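PDB 4UAP: glycosyl hydrolase, family 31/fibronectin type III domain protein from Clostridium perfringens, which binds N-acetylgalactosamine through a calcium-holding beta-sandwich carbohydrate-binding module of family 32, probably directing the attached glycoside hydrolase to galacto-configured glycans. Local coordinates for residues K23-T28 against M57-N62; K40-F43 against D49-T52; I72-N77 against A85-V90; F101-K106 against Y116-K121. All blocks are in the same frame, centred on the assembly; numbering follows the deposited sequence. Where two conformers were deposited one is given.

Interaction 1 of 4, residues K23-T28 against M57-N62; sequences KLIDGT and MTFEFN. With CA (calcium ion), chain D.
Leu24 rests one branch, CD1, against both Met57 and Phe59, two residues that point the same way from strand 55-61. CD1 lies 3.6 Å from SD of Met57, and the leucine runs about at right angles to both partners. Toward Phe59 the same methyl meets CZ at 3.9 Å, approaching the ring obliquely. A nearly extended chi2 (157°) carries the Met57 sulfur out to make the nearer contact, with CG just behind it; a flexible, polarisable thioether suits such an irregular junction. Ile25 uses its CG2 methyl at the ring edge, near the ring plane, 4.1 Å from CE2 of Phe59, and the two side chains slide past each other in opposite directions. Ile142 and Met37 also pack on Leu24 and Met57, placing the contact in the core of the sandwich.

On its other side, segment 23-28 wraps round calcium. Lys23 O binds the ion at 2.3 Å, joined by Asp26 OD1 and by both O and OG1 of Thr28, while Ser35 O, Asn143 O and Glu144 OE2 complete the site. Thr28 OG1 also donates to Asp26 OD2, on the syn side though tilted 26° out of the carboxylate plane. Gly27, with phi at 87°, lets the chain turn between these ligands. No hydrogen bond joins the two segments: the loop is held to the strand by apolar packing, and its oxygen-rich polar chemistry is directed to the metal.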
loop_
_atom_site.group_PDB
_atom_site.type_symbol
_atom_site.label_atom_id
_atom_site.label_comp_id
_atom_site.label_asym_id
_atom_site.label_seq_id
_atom_site.Cartn_x
_atom_site.Cartn_y
_atom_site.Cartn_z
ATOM N N LYS A 23 6.532 -3.220 -6.947
ATOM C CA LYS A 23 5.950 -2.034 -7.591
ATOM C C LYS A 23 5.462 -1.001 -6.570
ATOM O O LYS A 23 5.090 0.113 -6.935
ATOM C CB LYS A 23 4.803 -2.446 -8.525
ATOM C CG LYS A 23 5.254 -3.279 -9.740
ATOM C CD LYS A 23 6.219 -2.476 -10.619
ATOM C CE LYS A 23 6.719 -3.282 -11.825
ATOM N NZ LYS A 23 5.724 -3.326 -12.934
ATOM N N LEU A 24 5.447 -1.370 -5.294
ATOM C CA LEU A 24 5.095 -0.412 -4.246
ATOM C C LEU A 24 6.260 0.523 -3.948
ATOM O O LEU A 24 6.064 1.619 -3.428
ATOM C CB LEU A 24 4.681 -1.128 -2.950
ATOM C CG LEU A 24 3.406 -1.972 -2.973
ATOM C CD1 LEU A 24 3.271 -2.785 -1.662
ATOM C CD2 LEU A 24 2.170 -1.093 -3.211
ATOM N N ILE A 25 7.475 0.089 -4.266
ATOM C CA ILE A 25 8.652 0.876 -3.913
ATOM C C ILE A 25 9.644 1.045 -5.068
ATOM O O ILE A 25 10.820 1.333 -4.844
ATOM C CB ILE A 25 9.390 0.246 -2.706
ATOM C CG1 ILE A 25 9.871 -1.163 -3.045
ATOM C CG2 ILE A 25 8.477 0.169 -1.492
ATOM C CD1 ILE A 25 10.672 -1.828 -1.939
ATOM N N ASP A 26 9.176 0.901 -6.304
ATOM C CA ASP A 26 10.089 0.980 -7.443
ATOM C C ASP A 26 10.302 2.419 -7.914
ATOM O O ASP A 26 11.040 2.658 -8.864
ATOM C CB ASP A 26 9.577 0.134 -8.603
ATOM C CG ASP A 26 8.252 0.630 -9.131
ATOM O OD1 ASP A 26 7.355 0.892 -8.305
ATOM O OD2 ASP A 26 8.106 0.774 -10.363
ATOM N N GLY A 27 9.654 3.372 -7.252
ATOM C CA GLY A 27 9.837 4.776 -7.573
ATOM C C GLY A 27 8.911 5.259 -8.673
ATOM O O GLY A 27 9.199 6.251 -9.338
ATOM N N THR A 28 7.799 4.560 -8.878
ATOM C CA THR A 28 6.823 4.963 -9.882
ATOM C C THR A 28 5.495 5.288 -9.230
ATOM O O THR A 28 4.797 4.393 -8.760
ATOM C CB THR A 28 6.593 3.863 -10.948
ATOM O OG1 THR A 28 6.340 2.607 -10.301
ATOM C CG2 THR A 28 7.819 3.724 -11.852
ATOM N N MET A 57 0.572 -5.676 3.797
ATOM C CA MET A 57 1.861 -5.319 3.216
ATOM C C MET A 57 2.808 -4.917 4.352
ATOM O O MET A 57 2.510 -3.995 5.114
ATOM C CB MET A 57 1.704 -4.170 2.212
ATOM C CG MET A 57 0.897 -4.509 0.946
ATOM S SD MET A 57 0.150 -3.056 0.121
ATOM C CE MET A 57 -1.269 -2.767 1.176
ATOM N N THR A 58 3.933 -5.615 4.469
ATOM C CA THR A 58 4.872 -5.370 5.560
ATOM C C THR A 58 6.114 -4.642 5.064
ATOM O O THR A 58 6.739 -5.062 4.090
ATOM C CB THR A 58 5.292 -6.678 6.236
ATOM O OG1 THR A 58 4.127 -7.311 6.781
ATOM C CG2 THR A 58 6.321 -6.413 7.356
ATOM N N PHE A 59 6.461 -3.553 5.743
ATOM C CA PHE A 59 7.617 -2.742 5.375
ATOM C C PHE A 59 8.614 -2.712 6.525
ATOM O O PHE A 59 8.262 -2.386 7.655
ATOM C CB PHE A 59 7.188 -1.322 5.011
ATOM C CG PHE A 59 6.249 -1.265 3.829
ATOM C CD1 PHE A 59 4.884 -1.428 4.005
ATOM C CD2 PHE A 59 6.738 -1.087 2.547
ATOM C CE1 PHE A 59 4.012 -1.391 2.919
ATOM C CE2 PHE A 59 5.872 -1.035 1.452
ATOM C CZ PHE A 59 4.507 -1.197 1.650
ATOM N N GLU A 60 9.858 -3.052 6.229
ATOM C CA GLU A 60 10.883 -3.084 7.255
ATOM C C GLU A 60 12.077 -2.235 6.857
ATOM O O GLU A 60 12.427 -2.136 5.677
ATOM C CB GLU A 60 11.332 -4.514 7.518
ATOM C CG GLU A 60 10.264 -5.396 8.101
ATOM C CD GLU A 60 10.708 -6.839 8.187
ATOM O OE1 GLU A 60 10.649 -7.535 7.149
ATOM O OE2 GLU A 60 11.126 -7.275 9.287
ATOM N N PHE A 61 12.687 -1.618 7.856
ATOM C CA PHE A 61 13.926 -0.898 7.665
ATOM C C PHE A 61 15.004 -1.712 8.387
ATOM O O PHE A 61 14.704 -2.410 9.359
ATOM C CB PHE A 61 13.811 0.528 8.214
ATOM C CG PHE A 61 12.436 1.136 8.051
ATOM C CD1 PHE A 61 12.031 1.674 6.833
ATOM C CD2 PHE A 61 11.547 1.172 9.118
ATOM C CE1 PHE A 61 10.760 2.237 6.687
ATOM C CE2 PHE A 61 10.283 1.727 8.986
ATOM C CZ PHE A 61 9.884 2.260 7.765
ATOM N N ASN A 62 16.247 -1.648 7.924
ATOM C CA ASN A 62 17.301 -2.444 8.557
ATOM C C ASN A 62 17.690 -1.909 9.929
ATOM O O ASN A 62 18.386 -2.583 10.695
ATOM C CB ASN A 62 18.536 -2.524 7.660
ATOM C CG ASN A 62 18.831 -1.222 6.958
ATOM O OD1 ASN A 62 18.790 -0.150 7.561
ATOM N ND2 ASN A 62 19.121 -1.307 5.668
HETATM CA CA CA D . 5.127 1.983 -8.235
#

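Interaction 2 of 4, residues K40-F43 against D49-T52. With NGA (2-acetamido-2-deoxy-beta-D-galactopyranose), chain C.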
loop_
_atom_site.group_PDB
_atom_site.type_symbol
_atom_site.label_atom_id
_atom_site.label_comp_id
_atom_site.label_asym_id
_atom_site.label_seq_id
_atom_site.Cartn_x
_atom_site.Cartn_y
_atom_site.Cartn_z
ATOM N N LYS A 40 -4.660 -9.946 -8.131
ATOM C CA LYS A 40 -4.840 -10.687 -9.384
ATOM C C LYS A 40 -6.015 -10.174 -10.217
ATOM O O LYS A 40 -7.133 -10.019 -9.713
ATOM C CB LYS A 40 -5.048 -12.182 -9.108
ATOM C CG LYS A 40 -3.792 -12.954 -8.739
ATOM C CD LYS A 40 -4.108 -14.444 -8.591
ATOM C CE LYS A 40 -2.885 -15.225 -8.126
ATOM N NZ LYS A 40 -1.653 -14.840 -8.866
ATOM N N TRP A 41 -5.759 -9.911 -11.493
ATOM C CA TRP A 41 -6.835 -9.496 -12.394
ATOM C C TRP A 41 -7.815 -10.635 -12.645
ATOM O O TRP A 41 -7.432 -11.806 -12.655
ATOM C CB TRP A 41 -6.275 -9.004 -13.728
ATOM C CG TRP A 41 -5.529 -7.709 -13.639
ATOM C CD1 TRP A 41 -5.094 -7.078 -12.500
ATOM C CD2 TRP A 41 -5.116 -6.892 -14.736
ATOM N NE1 TRP A 41 -4.444 -5.913 -12.831
ATOM C CE2 TRP A 41 -4.443 -5.775 -14.195
ATOM C CE3 TRP A 41 -5.270 -6.986 -16.129
ATOM C CZ2 TRP A 41 -3.914 -4.760 -14.999
ATOM C CZ3 TRP A 41 -4.741 -5.977 -16.927
ATOM C CH2 TRP A 41 -4.071 -4.878 -16.358
ATOM N N ILE A 42 -9.080 -10.280 -12.826
ATOM C CA ILE A 42 -10.116 -11.240 -13.161
ATOM C C ILE A 42 -10.302 -11.301 -14.674
ATOM O O ILE A 42 -10.706 -10.314 -15.280
ATOM C CB ILE A 42 -11.462 -10.872 -12.517
ATOM C CG1 ILE A 42 -11.295 -10.619 -11.018
ATOM C CG2 ILE A 42 -12.489 -11.965 -12.786
ATOM C CD1 ILE A 42 -10.648 -11.737 -10.301
ATOM N N PHE A 43 -10.018 -12.457 -15.269
ATOM C CA PHE A 43 -10.031 -12.608 -16.725
ATOM C C PHE A 43 -11.248 -13.357 -17.250
ATOM O O PHE A 43 -11.613 -13.204 -18.412
ATOM C CB PHE A 43 -8.775 -13.341 -17.196
ATOM C CG PHE A 43 -7.507 -12.547 -17.034
ATOM C CD1 PHE A 43 -7.133 -11.625 -17.987
ATOM C CD2 PHE A 43 -6.686 -12.739 -15.929
ATOM C CE1 PHE A 43 -5.967 -10.896 -17.849
ATOM C CE2 PHE A 43 -5.524 -12.017 -15.787
ATOM C CZ PHE A 43 -5.159 -11.095 -16.743
ATOM N N ASP A 49 -9.009 -18.679 -9.168
ATOM C CA ASP A 49 -7.724 -18.118 -8.735
ATOM C C ASP A 49 -7.803 -16.592 -8.567
ATOM O O ASP A 49 -7.690 -15.844 -9.545
ATOM C CB ASP A 49 -6.632 -18.474 -9.748
ATOM C CG ASP A 49 -5.267 -17.932 -9.358
ATOM O OD1 ASP A 49 -4.480 -17.585 -10.270
ATOM O OD2 ASP A 49 -4.975 -17.862 -8.142
ATOM N N LYS A 50 -8.012 -16.136 -7.336
ATOM C CA LYS A 50 -8.174 -14.705 -7.065
ATOM C C LYS A 50 -7.371 -14.247 -5.846
ATOM O O LYS A 50 -6.982 -15.058 -5.002
ATOM C CB LYS A 50 -9.645 -14.361 -6.835
ATOM C CG LYS A 50 -10.597 -14.729 -7.966
ATOM C CD LYS A 50 -12.045 -14.500 -7.525
ATOM C CE LYS A 50 -12.991 -14.493 -8.712
ATOM N NZ LYS A 50 -14.329 -13.962 -8.342
ATOM N N GLY A 51 -7.129 -12.943 -5.760
ATOM C CA GLY A 51 -6.585 -12.361 -4.546
ATOM C C GLY A 51 -7.749 -11.870 -3.722
ATOM O O GLY A 51 -8.814 -11.572 -4.278
ATOM N N THR A 52 -7.576 -11.768 -2.408
ATOM C CA THR A 52 -8.657 -11.288 -1.559
ATOM C C THR A 52 -8.181 -10.269 -0.533
ATOM O O THR A 52 -7.067 -10.360 -0.007
ATOM C CB THR A 52 -9.354 -12.443 -0.805
ATOM O OG1 THR A 52 -8.445 -13.012 0.142
ATOM C CG2 THR A 52 -9.832 -13.521 -1.780
HETATM C C1 NGA C . -9.787 -4.280 -15.061
HETATM C C2 NGA C . -8.842 -3.083 -15.103
HETATM C C3 NGA C . -7.458 -3.511 -14.660
HETATM C C4 NGA C . -7.572 -4.214 -13.313
HETATM C C5 NGA C . -8.447 -5.456 -13.486
HETATM C C6 NGA C . -8.695 -6.284 -12.231
HETATM C C7 NGA C . -9.038 -1.208 -16.694
HETATM C C8 NGA C . -8.897 -0.782 -18.127
HETATM N N2 NGA C . -8.780 -2.498 -16.444
HETATM O O1 NGA C . -11.106 -3.787 -15.087
HETATM O O3 NGA C . -6.652 -2.359 -14.610
HETATM O O4 NGA C . -8.165 -3.325 -12.390
HETATM O O5 NGA C . -9.723 -5.055 -13.888
HETATM O O6 NGA C . -9.624 -7.324 -12.520
HETATM O O7 NGA C . -9.375 -0.385 -15.830
HETATM O O HOH W 1 -8.179 -11.209 -7.573
#
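Lys40 lays the far end of its aliphatic chain across the carboxylate of Asp49, the two side chains meeting at about a right angle. This is the closely packed part: CE is 3.4 Å from Asp49 OD2, and CD is almost as near to both oxygens. The lysine is extended until its last torsion, where it bends (chi4 -45°); NZ remains 4.2 Å from Asp49 OD1, beyond a salt bridge, and is hydrogen-bonded to Leu15 O. The carboxylate therefore meets methylenes, although the nearby opposite charge is probably favourable. Nearer the backbone the contact is buried but water-bridged. Gly51, with no side chain to intervene, has its N 4.0 Å from Lys40 CB. A water bridges the two backbones, donating to Lys40 O and accepting from Gly51 N, each at 2.7 Å.

The solvent side includes the exposed Asp49. At the margin the contact is sparse: Ile42 reaches Lys50 through CD1 alone, 3.8 Å from CG, so that the long lysine offers its methylenes to a partly exposed isoleucine.

Trp41 points away from segment 49-52 and forms a platform for the sugar. C4 of N-acetylgalactosamine sits over one ring face, offset toward the rim, and Asp38 OD2 holds the indole by NE1. Ile42 N donates to the sugar O6 in an almost straight bond (174°). A tryptophan beneath the apolar C3-C4-C5 patch, with polar groups round the hydroxyls, is typical of galactose-type sugar sites, here in a loop of a family 32 carbohydrate-binding module.

Interaction 3 of 4, residues I72-N77 against A85-V90. With NGA (2-acetamido-2-deoxy-beta-D-galactopyranose), chain C.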
loop_
_atom_site.group_PDB
_atom_site.type_symbol
_atom_site.label_atom_id
_atom_site.label_comp_id
_atom_site.label_asym_id
_atom_site.label_seq_id
_atom_site.Cartn_x
_atom_site.Cartn_y
_atom_site.Cartn_z
ATOM N N ILE A 72 0.647 6.855 0.607
ATOM C CA ILE A 72 0.143 5.848 -0.308
ATOM C C ILE A 72 -0.406 6.560 -1.544
ATOM O O ILE A 72 -1.239 7.460 -1.422
ATOM C CB ILE A 72 -0.961 4.985 0.355
ATOM C CG1 ILE A 72 -0.426 4.339 1.649
ATOM C CG2 ILE A 72 -1.478 3.920 -0.620
ATOM C CD1 ILE A 72 -1.495 3.661 2.505
ATOM N N TYR A 73 0.088 6.177 -2.718
ATOM C CA TYR A 73 -0.386 6.753 -3.964
ATOM C C TYR A 73 -1.446 5.849 -4.582
ATOM O O TYR A 73 -1.184 4.691 -4.923
ATOM C CB TYR A 73 0.776 6.974 -4.931
ATOM C CG TYR A 73 1.732 8.063 -4.485
ATOM C CD1 TYR A 73 2.737 7.799 -3.551
ATOM C CD2 TYR A 73 1.628 9.359 -4.997
ATOM C CE1 TYR A 73 3.611 8.796 -3.143
ATOM C CE2 TYR A 73 2.494 10.366 -4.583
ATOM C CZ TYR A 73 3.482 10.077 -3.669
ATOM O OH TYR A 73 4.344 11.070 -3.276
ATOM N N ASN A 74 -2.655 6.389 -4.707
ATOM C CA ASN A 74 -3.800 5.615 -5.147
ATOM C C ASN A 74 -3.996 5.686 -6.653
ATOM O O ASN A 74 -3.580 6.645 -7.296
ATOM C CB ASN A 74 -5.061 6.095 -4.434
ATOM C CG ASN A 74 -4.982 5.886 -2.939
ATOM O OD1 ASN A 74 -4.713 4.779 -2.481
ATOM N ND2 ASN A 74 -5.166 6.959 -2.171
ATOM N N ARG A 75 -4.631 4.660 -7.205
ATOM C CA ARG A 75 -4.842 4.608 -8.643
ATOM C C ARG A 75 -5.924 5.605 -9.035
ATOM O O ARG A 75 -7.069 5.489 -8.604
ATOM C CB ARG A 75 -5.227 3.200 -9.099
ATOM C CG ARG A 75 -5.414 3.109 -10.613
ATOM C CD ARG A 75 -5.968 1.766 -11.024
ATOM N NE ARG A 75 -6.144 1.708 -12.469
ATOM C CZ ARG A 75 -6.560 0.628 -13.118
ATOM N NH1 ARG A 75 -6.846 -0.479 -12.442
ATOM N NH2 ARG A 75 -6.687 0.661 -14.437
ATOM N N MET A 76 -5.554 6.577 -9.861
ATOM C CA MET A 76 -6.487 7.626 -10.267
ATOM C C MET A 76 -6.788 7.552 -11.763
ATOM O O MET A 76 -5.960 7.093 -12.557
ATOM C CB MET A 76 -5.933 9.017 -9.923
ATOM C CG MET A 76 -5.474 9.175 -8.463
ATOM S SD MET A 76 -6.749 8.841 -7.228
ATOM C CE MET A 76 -7.714 10.342 -7.368
ATOM N N ASN A 77 -7.978 8.011 -12.138
ATOM C CA ASN A 77 -8.318 8.167 -13.546
ATOM C C ASN A 77 -7.681 9.435 -14.071
ATOM O O ASN A 77 -7.308 10.301 -13.286
ATOM C CB ASN A 77 -9.832 8.221 -13.732
ATOM C CG ASN A 77 -10.508 6.975 -13.237
ATOM O OD1 ASN A 77 -10.075 5.864 -13.548
ATOM N ND2 ASN A 77 -11.572 7.143 -12.462
ATOM N N ALA A 85 -10.782 0.482 -9.048
ATOM C CA ALA A 85 -9.936 -0.571 -8.478
ATOM C C ALA A 85 -9.073 -0.067 -7.314
ATOM O O ALA A 85 -8.409 -0.857 -6.646
ATOM C CB ALA A 85 -9.048 -1.182 -9.567
ATOM N N ALA A 86 -9.083 1.242 -7.069
ATOM C CA ALA A 86 -8.263 1.824 -6.008
ATOM C C ALA A 86 -8.716 1.447 -4.590
ATOM O O ALA A 86 -9.858 1.037 -4.352
ATOM C CB ALA A 86 -8.235 3.348 -6.150
ATOM N N MET A 87 -7.788 1.596 -3.652
ATOM C CA MET A 87 -8.053 1.403 -2.230
ATOM C C MET A 87 -9.139 2.377 -1.736
ATOM O O MET A 87 -9.186 3.541 -2.153
ATOM C CB MET A 87 -6.751 1.591 -1.436
ATOM C CG MET A 87 -6.716 0.904 -0.057
ATOM S SD MET A 87 -5.036 0.940 0.643
ATOM C CE MET A 87 -4.720 2.695 0.671
ATOM N N LYS A 88 -10.013 1.890 -0.861
ATOM C CA LYS A 88 -11.074 2.705 -0.275
ATOM C C LYS A 88 -10.892 2.839 1.233
ATOM O O LYS A 88 -11.297 3.835 1.828
ATOM C CB LYS A 88 -12.446 2.097 -0.567
ATOM C CG LYS A 88 -13.610 2.960 -0.074
ATOM C CD LYS A 88 -14.968 2.317 -0.357
ATOM C CE LYS A 88 -16.101 3.290 -0.048
ATOM N NZ LYS A 88 -17.449 2.667 -0.210
ATOM N N LYS A 89 -10.293 1.815 1.846
ATOM C CA LYS A 89 -10.132 1.756 3.296
ATOM C C LYS A 89 -8.852 1.021 3.677
ATOM O O LYS A 89 -8.525 -0.022 3.115
ATOM C CB LYS A 89 -11.339 1.071 3.937
ATOM C CG LYS A 89 -11.344 1.063 5.457
ATOM C CD LYS A 89 -12.692 0.517 5.927
ATOM C CE LYS A 89 -12.701 0.141 7.389
ATOM N NZ LYS A 89 -14.052 -0.392 7.768
ATOM N N VAL A 90 -8.139 1.564 4.649
ATOM C CA VAL A 90 -6.820 1.060 4.987
ATOM C C VAL A 90 -6.605 1.199 6.473
ATOM O O VAL A 90 -7.181 2.079 7.115
ATOM C CB VAL A 90 -5.713 1.828 4.214
ATOM C CG1 VAL A 90 -5.648 3.292 4.659
ATOM C CG2 VAL A 90 -4.346 1.136 4.339
HETATM C C1 NGA C . -9.787 -4.280 -15.061
HETATM C C2 NGA C . -8.842 -3.083 -15.103
HETATM C C3 NGA C . -7.458 -3.511 -14.660
HETATM C C4 NGA C . -7.572 -4.214 -13.313
HETATM C C5 NGA C . -8.447 -5.456 -13.486
HETATM C C6 NGA C . -8.695 -6.284 -12.231
HETATM C C7 NGA C . -9.038 -1.208 -16.694
HETATM C C8 NGA C . -8.897 -0.782 -18.127
HETATM N N2 NGA C . -8.780 -2.498 -16.444
HETATM O O1 NGA C . -11.106 -3.787 -15.087
HETATM O O3 NGA C . -6.652 -2.359 -14.610
HETATM O O4 NGA C . -8.165 -3.325 -12.390
HETATM O O5 NGA C . -9.723 -5.055 -13.888
HETATM O O6 NGA C . -9.624 -7.324 -12.520
HETATM O O7 NGA C . -9.375 -0.385 -15.830
HETATM O O HOH W 2 -5.303 2.889 -4.500
#
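Ala85 CB meets Arg75 at the sugar pocket, lying 3.7 Å from NH1 of the arginine and touching O4 of N-acetylgalactosamine as well. The guanidinium addresses the sugar by its edge: NH1 donates to O3 at 2.9 Å and to O4 at 3.1 Å, while the bonds of NH2 to O3 and O7 are weak. An extended chain, with CG anti to the backbone N (chi1 -178°), carries the planar group out to the ligand. Behind it, the small Ala86 lets its CB come within 3.5 Å of Arg75 O.

Strands 72-74 and 87-90 belong to the two facing sheets of the beta-sandwich, their axes 9.2 Å apart. In the core between them Met87, bent at its end, puts CE against Ile72 CG2 at 3.7 Å; Ile72 CD1 also approaches Val90 CG2. A water among buried residues links the layers, donating to Asn74 OD1 and accepting from Met87 N at 2.9 Å and, weakly, from Arg75 N. Asn74 suits this place because its amide serves both ways, ND2 being held by Ser111 O and Thr114 OG1. Further out, Lys88 and Lys89 form a classic beta bulge opposite Asp132.

Interaction 4 of 4, residues F101-K106 against Y116-K121; sequences FDLGEK and YELGGK
Tyr116 offers one ring face to Lys106 and its edge to the carbonyls of Leu103 and Gly104. CE of the lysine stands over the middle of the ring, 3.5 Å from its centroid, in a CH-pi contact. NZ follows almost along the ring normal at 4.6 Å from the same centroid, a cation-pi interaction; the methylenes cover the ring, and the bend at the last torsion (chi4 -57°) turns NZ up off the face, toward a water. A long flexible lysine suits this place, since its methylenes pack on the aromatic surface while its ammonium donates to that water, which also accepts from Glu117 N. Phe70 stacks with Tyr116 as well.

At the edge, Leu103 O lies 3.3 Å from CE2 of Tyr116. The phenol hydroxyl donates to Gly104 O at 2.8 Å, approaching from above the carbonyl plane, 37° out of it, so a polar group carried into the interior finds an acceptor. Leu103 CB lies against Tyr116 CD2, and both methyls of the leucine reach Leu118 CD2, the two leucines crossing at about a right angle, CD1 at 4.0 Å.

Local turns shape the strand here. Asp102 OD1 accepts from Gly104 N in an Asx turn, and Leu103 and Gly104 form a classic beta bulge opposite Ala92, Gly104 having a phi of 90° that glycine adopts readily. Beyond Leu118, Gly119 and Gly120 occupy the centre of a type I' turn closed by Lys121 N and Leu118 O. Strand 99-106, outermost in one sheet, thus meets strand 113-118 of the other: the face-to-face packing of a beta-sandwich.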
loop_
_atom_site.group_PDB
_atom_site.type_symbol
_atom_site.label_atom_id
_atom_site.label_comp_id
_atom_site.label_asym_id
_atom_site.label_seq_id
_atom_site.Cartn_x
_atom_site.Cartn_y
_atom_site.Cartn_z
ATOM N N PHE A 101 2.203 -0.278 17.768
ATOM C CA PHE A 101 1.531 1.018 17.784
ATOM C C PHE A 101 0.440 1.093 16.726
ATOM O O PHE A 101 0.724 1.050 15.532
ATOM C CB PHE A 101 2.540 2.156 17.568
ATOM C CG PHE A 101 3.626 2.180 18.594
ATOM C CD1 PHE A 101 3.477 2.917 19.759
ATOM C CD2 PHE A 101 4.783 1.445 18.411
ATOM C CE1 PHE A 101 4.467 2.918 20.718
ATOM C CE2 PHE A 101 5.779 1.445 19.371
ATOM C CZ PHE A 101 5.620 2.183 20.524
ATOM N N ASP A 102 -0.802 1.220 17.175
ATOM C CA ASP A 102 -1.940 1.355 16.276
ATOM C C ASP A 102 -1.875 2.712 15.576
ATOM O O ASP A 102 -1.947 3.750 16.225
ATOM C CB ASP A 102 -3.247 1.202 17.059
ATOM C CG ASP A 102 -4.473 1.145 16.160
ATOM O OD1 ASP A 102 -4.353 1.413 14.944
ATOM O OD2 ASP A 102 -5.570 0.843 16.681
ATOM N N LEU A 103 -1.724 2.715 14.254
ATOM C CA LEU A 103 -1.654 3.984 13.531
ATOM C C LEU A 103 -3.019 4.389 12.980
ATOM O O LEU A 103 -3.167 5.449 12.377
ATOM C CB LEU A 103 -0.635 3.905 12.394
ATOM C CG LEU A 103 0.759 3.466 12.838
ATOM C CD1 LEU A 103 1.689 3.387 11.634
ATOM C CD2 LEU A 103 1.305 4.438 13.880
ATOM N N GLY A 104 -4.010 3.532 13.173
ATOM C CA GLY A 104 -5.367 3.891 12.832
ATOM C C GLY A 104 -5.789 3.552 11.417
ATOM O O GLY A 104 -5.009 3.065 10.591
ATOM N N GLU A 105 -7.049 3.847 11.138
ATOM C CA GLU A 105 -7.678 3.455 9.894
ATOM C C GLU A 105 -8.081 4.697 9.131
ATOM O O GLU A 105 -8.461 5.702 9.728
ATOM C CB GLU A 105 -8.888 2.561 10.186
ATOM C CG GLU A 105 -9.879 2.412 9.043
ATOM C CD GLU A 105 -11.196 1.781 9.505
ATOM O OE1 GLU A 105 -11.158 0.686 10.116
ATOM O OE2 GLU A 105 -12.267 2.391 9.268
ATOM N N LYS A 106 -7.964 4.645 7.813
ATOM C CA LYS A 106 -8.468 5.729 6.986
ATOM C C LYS A 106 -9.492 5.146 6.034
ATOM O O LYS A 106 -9.221 4.141 5.374
ATOM C CB LYS A 106 -7.329 6.426 6.245
ATOM C CG LYS A 106 -6.461 7.275 7.184
ATOM C CD LYS A 106 -5.303 7.944 6.464
ATOM C CE LYS A 106 -4.237 8.401 7.463
ATOM N NZ LYS A 106 -4.781 9.315 8.504
ATOM N N TYR A 116 -0.328 9.079 6.077
ATOM C CA TYR A 116 -0.256 8.834 7.517
ATOM C C TYR A 116 0.789 9.756 8.115
ATOM O O TYR A 116 1.990 9.569 7.890
ATOM C CB TYR A 116 0.091 7.367 7.819
ATOM C CG TYR A 116 -1.102 6.435 7.862
ATOM C CD1 TYR A 116 -1.714 5.993 6.692
ATOM C CD2 TYR A 116 -1.612 5.988 9.074
ATOM C CE1 TYR A 116 -2.805 5.126 6.730
ATOM C CE2 TYR A 116 -2.695 5.129 9.127
ATOM C CZ TYR A 116 -3.293 4.701 7.951
ATOM O OH TYR A 116 -4.373 3.844 8.015
ATOM N N GLU A 117 0.339 10.770 8.848
ATOM C CA GLU A 117 1.264 11.692 9.491
ATOM C C GLU A 117 1.741 11.072 10.791
ATOM O O GLU A 117 0.932 10.773 11.675
ATOM C CB GLU A 117 0.610 13.050 9.747
ATOM C CG GLU A 117 0.212 13.802 8.486
ATOM C CD GLU A 117 1.414 14.327 7.727
ATOM O OE1 GLU A 117 2.546 14.180 8.229
ATOM O OE2 GLU A 117 1.226 14.896 6.629
ATOM N N LEU A 118 3.050 10.880 10.906
ATOM C CA LEU A 118 3.614 10.124 12.024
ATOM C C LEU A 118 4.374 10.989 13.032
ATOM O O LEU A 118 4.764 10.504 14.092
ATOM C CB LEU A 118 4.531 9.026 11.491
ATOM C CG LEU A 118 3.836 7.984 10.607
ATOM C CD1 LEU A 118 4.841 6.974 10.088
ATOM C CD2 LEU A 118 2.711 7.291 11.382
ATOM N N GLY A 119 4.593 12.258 12.692
ATOM C CA GLY A 119 5.201 13.214 13.606
ATOM C C GLY A 119 6.525 12.810 14.229
ATOM O O GLY A 119 6.812 13.169 15.372
ATOM N N GLY A 120 7.332 12.059 13.487
ATOM C CA GLY A 120 8.639 11.643 13.968
ATOM C C GLY A 120 8.642 10.421 14.867
ATOM O O GLY A 120 9.645 10.142 15.527
ATOM N N LYS A 121 7.539 9.676 14.900
ATOM C CA LYS A 121 7.539 8.421 15.643
ATOM C C LYS A 121 8.559 7.478 15.013
ATOM O O LYS A 121 8.822 7.546 13.809
ATOM C CB LYS A 121 6.147 7.790 15.678
ATOM C CG LYS A 121 5.190 8.472 16.662
ATOM C CD LYS A 121 3.767 7.940 16.505
ATOM C CE LYS A 121 2.749 8.854 17.175
HETATM O O HOH W 3 -2.602 10.883 9.392
#

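From the N terminus, interaction 1 opens in the loop after strand 6-9 and closes on strand 55-61, joining the calcium loop to the sandwich. Interaction 2, a shorter closure in the loop between strands 37-38 and 55-61, lies wholly within that span. The remaining two follow in series: interaction 3 brings together strands 64-74 and 87-96, and interaction 4 strands 99-106 and 113-118, each joining one sheet to the other. No two closures cross. Interactions 2 and 3, with centres about 17 Å apart, meet through the sugar that both touch. Interactions 3 and 4 adjoin directly, strands 87-96 and 99-106 being neighbours, with Val90 O 2.8 Å from Lys106 N.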